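Local coordinates for rutinosidase (Aspergillus niger, PDB 6I1A), which hydrolyses glycosidic bonds as a rutinosidase of glycosyl hydrolase family 5, and probably acts on beta-1,3-glucans of the cell wall as well, at residues A[75-84]-A[119-130]; A[235-245]-A[255-266]. All coordinates share one frame; numbering follows the deposited sequence.

Contact 1 (A[75-84]-A[119-130])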
loop_
_atom_site.group_PDB
_atom_site.type_symbol
_atom_site.label_atom_id
_atom_site.label_comp_id
_atom_site.label_asym_id
_atom_site.label_seq_id
_atom_site.Cartn_x
_atom_site.Cartn_y
_atom_site.Cartn_z
ATOM N N ILE A 75 -14.917 -31.256 8.699
ATOM C CA ILE A 75 -15.447 -30.446 9.832
ATOM C C ILE A 75 -16.578 -31.203 10.468
ATOM O O ILE A 75 -17.586 -31.500 9.810
ATOM C CB ILE A 75 -15.887 -29.022 9.424
ATOM C CG1 ILE A 75 -14.724 -28.259 8.802
ATOM C CG2 ILE A 75 -16.550 -28.294 10.590
ATOM C CD1 ILE A 75 -13.578 -27.930 9.727
ATOM N N THR A 76 -16.438 -31.544 11.750
ATOM C CA THR A 76 -17.474 -32.277 12.483
ATOM C C THR A 76 -17.822 -31.554 13.768
ATOM O O THR A 76 -17.262 -30.514 14.109
ATOM C CB THR A 76 -16.999 -33.717 12.766
ATOM O OG1 THR A 76 -15.979 -33.574 13.757
ATOM C CG2 THR A 76 -16.505 -34.431 11.530
ATOM N N LYS A 77 -18.778 -32.075 14.504
ATOM C CA LYS A 77 -19.149 -31.494 15.810
ATOM C C LYS A 77 -17.940 -31.429 16.740
ATOM O O LYS A 77 -17.845 -30.464 17.513
ATOM C CB LYS A 77 -20.278 -32.324 16.402
ATOM C CG LYS A 77 -21.589 -32.142 15.678
ATOM C CD LYS A 77 -22.601 -33.084 16.213
ATOM C CE LYS A 77 -23.874 -33.018 15.423
ATOM N NZ LYS A 77 -24.851 -33.905 16.078
ATOM N N ALA A 78 -17.023 -32.401 16.661
ATOM C CA ALA A 78 -15.783 -32.396 17.464
ATOM C C ALA A 78 -14.985 -31.106 17.186
ATOM O O ALA A 78 -14.439 -30.553 18.167
ATOM C CB ALA A 78 -14.940 -33.621 17.144
ATOM N N ASP A 79 -14.905 -30.681 15.913
ATOM C CA ASP A 79 -14.218 -29.414 15.578
ATOM C C ASP A 79 -14.917 -28.244 16.254
ATOM O O ASP A 79 -14.256 -27.330 16.854
ATOM C CB ASP A 79 -14.105 -29.210 14.069
ATOM C CG ASP A 79 -13.248 -30.279 13.451
ATOM O OD1 ASP A 79 -12.013 -30.271 13.700
ATOM O OD2 ASP A 79 -13.802 -31.155 12.765
ATOM N N ILE A 80 -16.242 -28.191 16.230
ATOM C CA ILE A 80 -16.983 -27.097 16.889
ATOM C C ILE A 80 -16.702 -27.079 18.385
ATOM O O ILE A 80 -16.516 -26.033 18.974
ATOM C CB ILE A 80 -18.488 -27.171 16.587
ATOM C CG1 ILE A 80 -18.715 -27.283 15.070
ATOM C CG2 ILE A 80 -19.249 -26.016 17.217
ATOM C CD1 ILE A 80 -17.950 -26.288 14.208
ATOM N N ASP A 81 -16.693 -28.265 19.042
ATOM C CA ASP A 81 -16.354 -28.316 20.474
ATOM C C ASP A 81 -14.945 -27.802 20.750
ATOM O O ASP A 81 -14.766 -27.023 21.712
ATOM C CB ASP A 81 -16.501 -29.747 20.987
ATOM C CG ASP A 81 -17.928 -30.269 20.979
ATOM O OD1 ASP A 81 -18.878 -29.471 21.103
ATOM O OD2 ASP A 81 -18.076 -31.508 20.904
ATOM N N LYS A 82 -13.999 -28.168 19.917
ATOM C CA LYS A 82 -12.602 -27.684 20.124
ATOM C C LYS A 82 -12.532 -26.164 19.952
ATOM O O LYS A 82 -11.943 -25.424 20.771
ATOM C CB LYS A 82 -11.677 -28.345 19.145
ATOM C CG LYS A 82 -10.228 -27.935 19.397
ATOM C CD LYS A 82 -9.290 -28.521 18.477
ATOM C CE LYS A 82 -9.360 -30.028 18.309
ATOM N NZ LYS A 82 -8.473 -30.493 17.204
ATOM N N LEU A 83 -13.181 -25.656 18.900
ATOM C CA LEU A 83 -13.203 -24.193 18.677
ATOM C C LEU A 83 -13.859 -23.478 19.849
ATOM O O LEU A 83 -13.359 -22.433 20.310
ATOM C CB LEU A 83 -13.948 -23.947 17.355
ATOM C CG LEU A 83 -13.218 -24.428 16.113
ATOM C CD1 LEU A 83 -14.134 -24.435 14.901
ATOM C CD2 LEU A 83 -11.971 -23.618 15.836
ATOM N N ALA A 84 -14.995 -23.957 20.354
ATOM C CA ALA A 84 -15.677 -23.362 21.501
ATOM C C ALA A 84 -14.748 -23.343 22.729
ATOM O O ALA A 84 -14.711 -22.353 23.463
ATOM C CB ALA A 84 -16.937 -24.132 21.822
ATOM N N GLU A 119 -26.192 -29.095 9.607
ATOM C CA GLU A 119 -25.844 -29.963 10.787
ATOM C C GLU A 119 -24.849 -29.224 11.694
ATOM O O GLU A 119 -25.047 -29.143 12.943
ATOM C CB GLU A 119 -25.252 -31.290 10.338
ATOM C CG GLU A 119 -25.131 -32.203 11.535
ATOM C CD GLU A 119 -24.048 -33.260 11.520
ATOM O OE1 GLU A 119 -22.847 -32.877 11.570
ATOM O OE2 GLU A 119 -24.422 -34.466 11.549
ATOM N N ILE A 120 -23.826 -28.627 11.068
ATOM C CA ILE A 120 -22.786 -27.949 11.883
ATOM C C ILE A 120 -23.321 -26.651 12.465
ATOM O O ILE A 120 -23.054 -26.315 13.635
ATOM C CB ILE A 120 -21.532 -27.705 11.001
ATOM C CG1 ILE A 120 -20.885 -29.056 10.636
ATOM C CG2 ILE A 120 -20.585 -26.714 11.686
ATOM C CD1 ILE A 120 -20.476 -29.960 11.783
ATOM N N ALA A 121 -24.011 -25.808 11.679
ATOM C CA ALA A 121 -24.535 -24.528 12.171
ATOM C C ALA A 121 -25.523 -24.778 13.314
ATOM O O ALA A 121 -25.465 -24.069 14.352
ATOM C CB ALA A 121 -25.171 -23.767 11.005
ATOM N N ASP A 122 -26.443 -25.728 13.116
ATOM C CA ASP A 122 -27.468 -25.999 14.164
ATOM C C ASP A 122 -26.755 -26.443 15.455
ATOM O O ASP A 122 -27.187 -25.983 16.526
ATOM C CB ASP A 122 -28.420 -27.096 13.747
ATOM C CG ASP A 122 -29.468 -26.693 12.713
ATOM O OD1 ASP A 122 -29.404 -25.557 12.255
ATOM O OD2 ASP A 122 -30.194 -27.577 12.252
ATOM N N TYR A 123 -25.714 -27.256 15.337
ATOM C CA TYR A 123 -24.987 -27.752 16.535
ATOM C C TYR A 123 -24.339 -26.571 17.238
ATOM O O TYR A 123 -24.383 -26.396 18.484
ATOM C CB TYR A 123 -23.971 -28.814 16.150
ATOM C CG TYR A 123 -23.214 -29.305 17.359
ATOM C CD1 TYR A 123 -23.806 -30.173 18.263
ATOM C CD2 TYR A 123 -21.928 -28.869 17.645
ATOM C CE1 TYR A 123 -23.127 -30.593 19.414
ATOM C CE2 TYR A 123 -21.225 -29.303 18.751
ATOM C CZ TYR A 123 -21.847 -30.144 19.661
ATOM O OH TYR A 123 -21.168 -30.611 20.765
ATOM N N ALA A 124 -23.658 -25.715 16.469
ATOM C CA ALA A 124 -22.968 -24.534 17.008
ATOM C C ALA A 124 -23.933 -23.558 17.683
ATOM O O ALA A 124 -23.614 -22.958 18.723
ATOM C CB ALA A 124 -22.153 -23.884 15.909
ATOM N N ILE A 125 -25.120 -23.339 17.090
ATOM C CA ILE A 125 -26.113 -22.420 17.652
ATOM C C ILE A 125 -26.723 -23.049 18.911
ATOM O O ILE A 125 -26.762 -22.361 19.940
ATOM C CB ILE A 125 -27.189 -22.137 16.576
ATOM C CG1 ILE A 125 -26.620 -21.287 15.433
ATOM C CG2 ILE A 125 -28.373 -21.438 17.181
ATOM C CD1 ILE A 125 -27.446 -21.381 14.152
ATOM N N LYS A 126 -27.202 -24.267 18.791
ATOM C CA LYS A 126 -27.909 -24.897 19.952
ATOM C C LYS A 126 -26.958 -25.079 21.128
ATOM O O LYS A 126 -27.371 -24.801 22.296
ATOM C CB LYS A 126 -28.465 -26.246 19.535
ATOM N N THR A 127 -25.699 -25.416 20.874
ATOM C CA THR A 127 -24.807 -25.841 21.970
ATOM C C THR A 127 -24.102 -24.615 22.549
ATOM O O THR A 127 -23.894 -24.568 23.772
ATOM C CB THR A 127 -23.814 -26.890 21.508
ATOM O OG1 THR A 127 -24.510 -27.935 20.809
ATOM C CG2 THR A 127 -22.972 -27.442 22.646
ATOM N N TYR A 128 -23.691 -23.649 21.731
ATOM C CA TYR A 128 -22.830 -22.529 22.142
ATOM C C TYR A 128 -23.361 -21.138 21.777
ATOM O O TYR A 128 -22.697 -20.150 22.108
ATOM C CB TYR A 128 -21.457 -22.721 21.507
ATOM C CG TYR A 128 -20.785 -24.003 21.872
ATOM C CD1 TYR A 128 -20.363 -24.248 23.170
ATOM C CD2 TYR A 128 -20.637 -25.032 20.970
ATOM C CE1 TYR A 128 -19.777 -25.457 23.510
ATOM C CE2 TYR A 128 -20.030 -26.246 21.300
ATOM C CZ TYR A 128 -19.618 -26.457 22.591
ATOM O OH TYR A 128 -18.977 -27.635 22.955
ATOM N N ASN A 129 -24.505 -21.061 21.110
ATOM C CA ASN A 129 -25.099 -19.787 20.672
ATOM C C ASN A 129 -24.106 -19.013 19.763
ATOM O O ASN A 129 -24.032 -17.776 19.853
ATOM C CB ASN A 129 -25.562 -18.910 21.822
ATOM C CG ASN A 129 -26.483 -17.804 21.336
ATOM O OD1 ASN A 129 -27.174 -17.987 20.330
ATOM N ND2 ASN A 129 -26.484 -16.687 22.032
ATOM N N MET A 130 -23.315 -19.733 18.974
ATOM C CA MET A 130 -22.402 -19.059 18.007
ATOM C C MET A 130 -23.234 -18.291 16.957
ATOM O O MET A 130 -24.372 -18.737 16.639
ATOM C CB MET A 130 -21.490 -20.043 17.297
ATOM C CG MET A 130 -20.511 -20.740 18.269
ATOM S SD MET A 130 -19.187 -21.494 17.372
ATOM C CE MET A 130 -18.373 -22.403 18.707
HETATM O O HOH W 1 -20.528 -33.979 12.665
HETATM O O HOH W 2 -16.287 -27.195 24.301
#
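Ile80 is the knob in a hole formed by Ile120, Tyr123, Ala124 and Tyr128. CB lies at the edge of the Tyr123 ring. There the chain forks: CG1 turns to Ile120 and carries CD1 to 3.7 Å from Ile120 CG2, while CG2, anti to the backbone N, meets Ala124 CB at 3.8 Å and also reaches Met130 CE. One turn on, Ala84 CB stands over the centre of the Tyr128 ring, a CH-pi contact 3.5 Å from the centroid; one turn back, Lys77 lays CG over a face of Tyr123, whose other face carries Thr127 OG1. The two tyrosine rings thus packed converge on a single oxygen. Tyr123 OH donates to Asp81 OD1 over 2.6 Å, using the syn lone pair, whereas Tyr128 OH reaches the same OD1, also at 2.6 Å, from 41° above the carboxylate plane. Two such short bonds would probably stabilise the carboxylate as an anion and anchor both phenol oxygens, while the packing on the ring faces limits rotation. Where Thr76 and Asp79 form a capping box, a water links Lys77 N to Glu119 OE1. Helix segments 77-84 and 119-128 cross at -38°, with a closest axis approach of 10.0 Å, and Ile80, Ala124 and Met130 rest together on Leu91 of strand 90-95, so the pair forms part of the helical layer outside the barrel.

Contact 2 (A[235-245]-A[255-266]). With EDO (1,2-ethanediol), chain H; EDO (1,2-ethanediol), chain J.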
loop_
_atom_site.group_PDB
_atom_site.type_symbol
_atom_site.label_atom_id
_atom_site.label_comp_id
_atom_site.label_asym_id
_atom_site.label_seq_id
_atom_site.Cartn_x
_atom_site.Cartn_y
_atom_site.Cartn_z
ATOM N N PRO A 235 -35.656 -7.737 7.246
ATOM C CA PRO A 235 -34.661 -6.690 7.322
ATOM C C PRO A 235 -33.745 -6.828 8.552
ATOM O O PRO A 235 -32.788 -6.091 8.617
ATOM C CB PRO A 235 -35.465 -5.390 7.330
ATOM C CG PRO A 235 -36.788 -5.817 7.868
ATOM C CD PRO A 235 -37.049 -7.205 7.385
ATOM N N ASN A 236 -34.099 -7.728 9.458
ATOM C CA ASN A 236 -33.308 -7.942 10.678
ATOM C C ASN A 236 -32.104 -8.837 10.363
ATOM O O ASN A 236 -31.184 -8.919 11.211
ATOM C CB ASN A 236 -34.175 -8.550 11.772
ATOM C CG ASN A 236 -35.219 -7.559 12.236
ATOM O OD1 ASN A 236 -34.856 -6.474 12.644
ATOM N ND2 ASN A 236 -36.458 -7.903 11.967
ATOM N N ILE A 237 -32.073 -9.482 9.196
ATOM C CA ILE A 237 -30.853 -10.273 8.805
ATOM C C ILE A 237 -29.817 -9.263 8.347
ATOM O O ILE A 237 -30.008 -8.601 7.347
ATOM C CB ILE A 237 -31.169 -11.279 7.683
ATOM C CG1 ILE A 237 -32.241 -12.299 8.085
ATOM C CG2 ILE A 237 -29.879 -11.970 7.222
ATOM C CD1 ILE A 237 -32.729 -13.092 6.936
ATOM N N PRO A 238 -28.609 -9.171 8.973
ATOM C CA PRO A 238 -27.604 -8.245 8.499
ATOM C C PRO A 238 -26.962 -8.737 7.199
ATOM O O PRO A 238 -26.891 -9.963 6.955
ATOM C CB PRO A 238 -26.537 -8.271 9.612
ATOM C CG PRO A 238 -27.222 -8.900 10.782
ATOM C CD PRO A 238 -28.240 -9.866 10.240
ATOM N N VAL A 239 -26.545 -7.784 6.390
ATOM C CA VAL A 239 -25.758 -8.043 5.155
ATOM C C VAL A 239 -24.311 -7.620 5.439
ATOM O O VAL A 239 -24.042 -6.460 5.871
ATOM C CB VAL A 239 -26.326 -7.320 3.923
ATOM C CG1 VAL A 239 -25.386 -7.409 2.747
ATOM C CG2 VAL A 239 -27.698 -7.906 3.564
ATOM N N MET A 240 -23.383 -8.539 5.200
ATOM C CA MET A 240 -21.950 -8.288 5.332
ATOM C C MET A 240 -21.344 -8.100 3.934
ATOM O O MET A 240 -21.395 -9.027 3.077
ATOM C CB MET A 240 -21.312 -9.469 6.043
ATOM C CG MET A 240 -19.790 -9.335 6.170
ATOM S SD MET A 240 -19.050 -10.531 7.328
ATOM C CE MET A 240 -19.530 -9.827 8.891
ATOM N N PHE A 241 -20.851 -6.903 3.707
ATOM C CA PHE A 241 -20.292 -6.455 2.424
ATOM C C PHE A 241 -18.771 -6.566 2.466
ATOM O O PHE A 241 -18.119 -5.811 3.224
ATOM C CB PHE A 241 -20.748 -5.035 2.122
ATOM C CG PHE A 241 -20.258 -4.477 0.819
ATOM C CD1 PHE A 241 -19.797 -5.291 -0.216
ATOM C CD2 PHE A 241 -20.290 -3.111 0.622
ATOM C CE1 PHE A 241 -19.311 -4.738 -1.402
ATOM C CE2 PHE A 241 -19.833 -2.571 -0.573
ATOM C CZ PHE A 241 -19.332 -3.365 -1.571
ATOM N N GLN A 242 -18.234 -7.505 1.682
ATOM C CA GLN A 242 -16.780 -7.638 1.459
ATOM C C GLN A 242 -16.438 -6.783 0.232
ATOM O O GLN A 242 -16.609 -7.249 -0.907
ATOM C CB GLN A 242 -16.431 -9.112 1.283
ATOM C CG GLN A 242 -15.001 -9.476 1.609
ATOM C CD GLN A 242 -14.002 -8.648 0.828
ATOM O OE1 GLN A 242 -13.848 -8.846 -0.383
ATOM N NE2 GLN A 242 -13.344 -7.685 1.485
ATOM N N GLY A 243 -16.053 -5.521 0.466
ATOM C CA GLY A 243 -15.832 -4.558 -0.612
ATOM C C GLY A 243 -14.447 -4.642 -1.195
ATOM O O GLY A 243 -13.769 -3.624 -1.373
ATOM N N SER A 244 -14.022 -5.841 -1.566
ATOM C CA SER A 244 -12.695 -6.069 -2.173
ATOM C C SER A 244 -11.650 -5.567 -1.169
ATOM O O SER A 244 -11.789 -5.760 0.033
ATOM C CB SER A 244 -12.619 -5.444 -3.557
ATOM O OG SER A 244 -11.489 -5.896 -4.294
ATOM N N PHE A 245 -10.631 -4.875 -1.655
ATOM C CA PHE A 245 -9.528 -4.340 -0.830
ATOM C C PHE A 245 -9.569 -2.841 -0.885
ATOM O O PHE A 245 -8.558 -2.211 -0.558
ATOM C CB PHE A 245 -8.193 -4.932 -1.281
ATOM C CG PHE A 245 -8.200 -6.435 -1.347
ATOM C CD1 PHE A 245 -8.127 -7.191 -0.173
ATOM C CD2 PHE A 245 -8.359 -7.073 -2.548
ATOM C CE1 PHE A 245 -8.184 -8.590 -0.265
ATOM C CE2 PHE A 245 -8.419 -8.442 -2.642
ATOM C CZ PHE A 245 -8.340 -9.194 -1.508
ATOM N N PHE A 255 -24.265 4.118 0.980
ATOM C CA PHE A 255 -25.347 3.554 1.766
ATOM C C PHE A 255 -25.742 4.513 2.873
ATOM O O PHE A 255 -24.889 5.070 3.540
ATOM C CB PHE A 255 -24.908 2.238 2.423
ATOM C CG PHE A 255 -24.405 1.236 1.428
ATOM C CD1 PHE A 255 -23.078 1.178 1.112
ATOM C CD2 PHE A 255 -25.283 0.340 0.845
ATOM C CE1 PHE A 255 -22.625 0.245 0.190
ATOM C CE2 PHE A 255 -24.811 -0.605 -0.043
ATOM C CZ PHE A 255 -23.492 -0.634 -0.364
ATOM N N PRO A 256 -27.055 4.708 3.103
ATOM C CA PRO A 256 -27.516 5.431 4.290
ATOM C C PRO A 256 -27.124 4.691 5.570
ATOM O O PRO A 256 -27.135 3.472 5.574
ATOM C CB PRO A 256 -29.051 5.529 4.183
ATOM C CG PRO A 256 -29.392 4.605 3.066
ATOM C CD PRO A 256 -28.157 4.316 2.232
ATOM N N ALA A 257 -26.783 5.433 6.609
ATOM C CA ALA A 257 -26.346 4.852 7.893
ATOM C C ALA A 257 -27.395 3.909 8.476
ATOM O O ALA A 257 -27.031 2.979 9.260
ATOM C CB ALA A 257 -26.042 5.953 8.892
ATOM N N SER A 258 -28.691 4.072 8.147
ATOM C CA SER A 258 -29.751 3.164 8.634
ATOM C C SER A 258 -29.684 1.739 8.043
ATOM O O SER A 258 -30.369 0.839 8.558
ATOM C CB SER A 258 -31.124 3.796 8.347
ATOM O OG SER A 258 -31.319 3.953 6.971
ATOM N N THR A 259 -28.909 1.552 6.986
ATOM C CA THR A 259 -28.777 0.222 6.343
ATOM C C THR A 259 -28.214 -0.788 7.334
ATOM O O THR A 259 -27.244 -0.463 7.997
ATOM C CB THR A 259 -27.907 0.271 5.095
ATOM O OG1 THR A 259 -28.267 1.389 4.235
ATOM C CG2 THR A 259 -28.021 -0.998 4.284
ATOM N N ASN A 260 -28.810 -1.967 7.388
ATOM C CA ASN A 260 -28.349 -3.061 8.293
ATOM C C ASN A 260 -27.148 -3.729 7.614
ATOM O O ASN A 260 -27.303 -4.828 7.072
ATOM C CB ASN A 260 -29.480 -4.008 8.635
ATOM C CG ASN A 260 -29.147 -4.944 9.773
ATOM O OD1 ASN A 260 -28.053 -4.805 10.378
ATOM N ND2 ASN A 260 -30.034 -5.872 10.068
ATOM N N LEU A 261 -26.005 -3.081 7.701
ATOM C CA LEU A 261 -24.812 -3.426 6.909
ATOM C C LEU A 261 -23.600 -3.449 7.832
ATOM O O LEU A 261 -23.482 -2.585 8.724
ATOM C CB LEU A 261 -24.627 -2.319 5.883
ATOM C CG LEU A 261 -23.515 -2.509 4.868
ATOM C CD1 LEU A 261 -23.917 -3.540 3.854
ATOM C CD2 LEU A 261 -23.275 -1.148 4.205
ATOM N N VAL A 262 -22.712 -4.381 7.558
ATOM C CA VAL A 262 -21.386 -4.457 8.208
ATOM C C VAL A 262 -20.375 -4.742 7.116
ATOM O O VAL A 262 -20.645 -5.548 6.208
ATOM C CB VAL A 262 -21.407 -5.539 9.303
ATOM C CG1 VAL A 262 -21.832 -6.909 8.806
ATOM C CG2 VAL A 262 -20.047 -5.657 10.026
ATOM N N PHE A 263 -19.207 -4.133 7.189
ATOM C CA PHE A 263 -18.135 -4.431 6.241
ATOM C C PHE A 263 -17.302 -5.625 6.706
ATOM O O PHE A 263 -17.081 -5.758 7.908
ATOM C CB PHE A 263 -17.221 -3.226 6.067
ATOM C CG PHE A 263 -17.838 -2.088 5.325
ATOM C CD1 PHE A 263 -17.990 -2.173 3.962
ATOM C CD2 PHE A 263 -18.027 -0.871 5.961
ATOM C CE1 PHE A 263 -18.515 -1.111 3.238
ATOM C CE2 PHE A 263 -18.549 0.207 5.253
ATOM C CZ PHE A 263 -18.765 0.076 3.874
ATOM N N ASP A 264 -16.838 -6.407 5.755
ATOM C CA ASP A 264 -15.875 -7.510 6.017
ATOM C C ASP A 264 -14.555 -7.104 5.391
ATOM O O ASP A 264 -14.441 -6.988 4.139
ATOM C CB ASP A 264 -16.366 -8.785 5.369
ATOM C CG ASP A 264 -15.382 -9.937 5.411
ATOM O OD1 ASP A 264 -14.354 -9.769 6.099
ATOM O OD2 ASP A 264 -15.629 -11.041 4.817
ATOM N N THR A 265 -13.552 -6.800 6.205
ATOM C CA THR A 265 -12.206 -6.513 5.722
ATOM C C THR A 265 -11.300 -7.730 5.833
ATOM O O THR A 265 -11.472 -8.523 6.762
ATOM C CB THR A 265 -11.587 -5.322 6.455
ATOM O OG1 THR A 265 -11.633 -5.611 7.860
ATOM C CG2 THR A 265 -12.294 -4.024 6.118
ATOM N N HIS A 266 -10.443 -7.906 4.845
ATOM C CA HIS A 266 -9.521 -9.066 4.831
ATOM C C HIS A 266 -8.107 -8.520 4.902
ATOM O O HIS A 266 -7.726 -7.727 4.047
ATOM C CB HIS A 266 -9.682 -9.888 3.543
ATOM C CG HIS A 266 -10.977 -10.592 3.452
ATOM N ND1 HIS A 266 -11.299 -11.416 2.370
ATOM C CD2 HIS A 266 -12.027 -10.635 4.289
ATOM C CE1 HIS A 266 -12.521 -11.912 2.563
ATOM N NE2 HIS A 266 -13.021 -11.436 3.731
HETATM C C1 EDO H . -14.477 -2.331 2.660
HETATM O O1 EDO H . -13.949 -1.922 1.435
HETATM C C2 EDO H . -14.066 -3.725 2.894
HETATM O O2 EDO H . -15.135 -4.533 2.989
HETATM C C1 EDO J . -25.537 -2.711 11.512
HETATM O O1 EDO J . -25.117 -1.675 10.725
HETATM C C2 EDO J . -26.858 -2.406 12.207
HETATM O O2 EDO J . -26.779 -1.323 13.152
HETATM O O HOH W 3 -30.146 -7.157 12.914
HETATM O O HOH W 4 -29.608 -6.209 5.786
HETATM O O HOH W 5 -10.604 -5.785 2.796
#
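Gln242 CG lies over one face of the His266 imidazole, 3.5 Å from NE2, with amide and ring stacked, their planes 26° apart. A bend at chi2 (-55°) lets Gln242 NE2 donate to Asp264 O at 3.0 Å and to Ser244 O, both close to the amide plane, while OE1 accepts from Glu194 N. In the next shell, His266 NE2 donates to Asp264 OD2 (2.9 Å) from above the carboxylate plane; His266 ND1 is hydrogen-bonded to Glu194 OE2, and Asp264 OD2 forms a salt bridge with Arg92, a buried polar network that fixes the imidazole at both nitrogens. Met240 CG packs on Asp264 CB at 3.6 Å, and its CE reaches Val262 CG1. On the sheet face carrying Val239, Leu261, Phe241 and Phe263, the contacts are apolar: Phe241, Phe255 and Phe263 cluster with oblique rings, and Phe241 CB rests on Leu261 CD1. Backbone hydrogen bonds of the parallel strand pair set the register, from Val239 N to Asn260 O through to Asp264 N to Phe241 O. Ahead of the strands, Asn260 ND2 donates to Pro235 O over 3.1 Å in a nearly straight, in-plane bond. The arrangement is the beta-alpha-beta unit of strand 239-241, helix 248-252 and strand 261-269. Strand 187-190 flanks the first strand and 299-308 the second, Trp251 meets Phe241 edge-to-face, and helix 213-233 covers the phenylalanine side through Val219, Ile223 and Leu220.

Both contacts belong to the TIM-barrel domain of the family 5 hydrolases, and they illustrate two of its kinds of joint, between helices and between strands: contact 1 pairs neighbouring helices of the outer layer, and contact 2 pairs neighbouring strands of the barrel wall. They come in series along the chain, the first closing before the second opens. Their centres lie 25 Å apart and their nearest atoms about 12 Å, without touching. The connection runs through the strands: 90-95, on which contact 1 rests, is followed in the wall by 131-136 and 187-190, and the latter flanks contact 2. Arg92, from that same strand 90-95, salt-bridges Asp264, tying the two regions through the barrel interior.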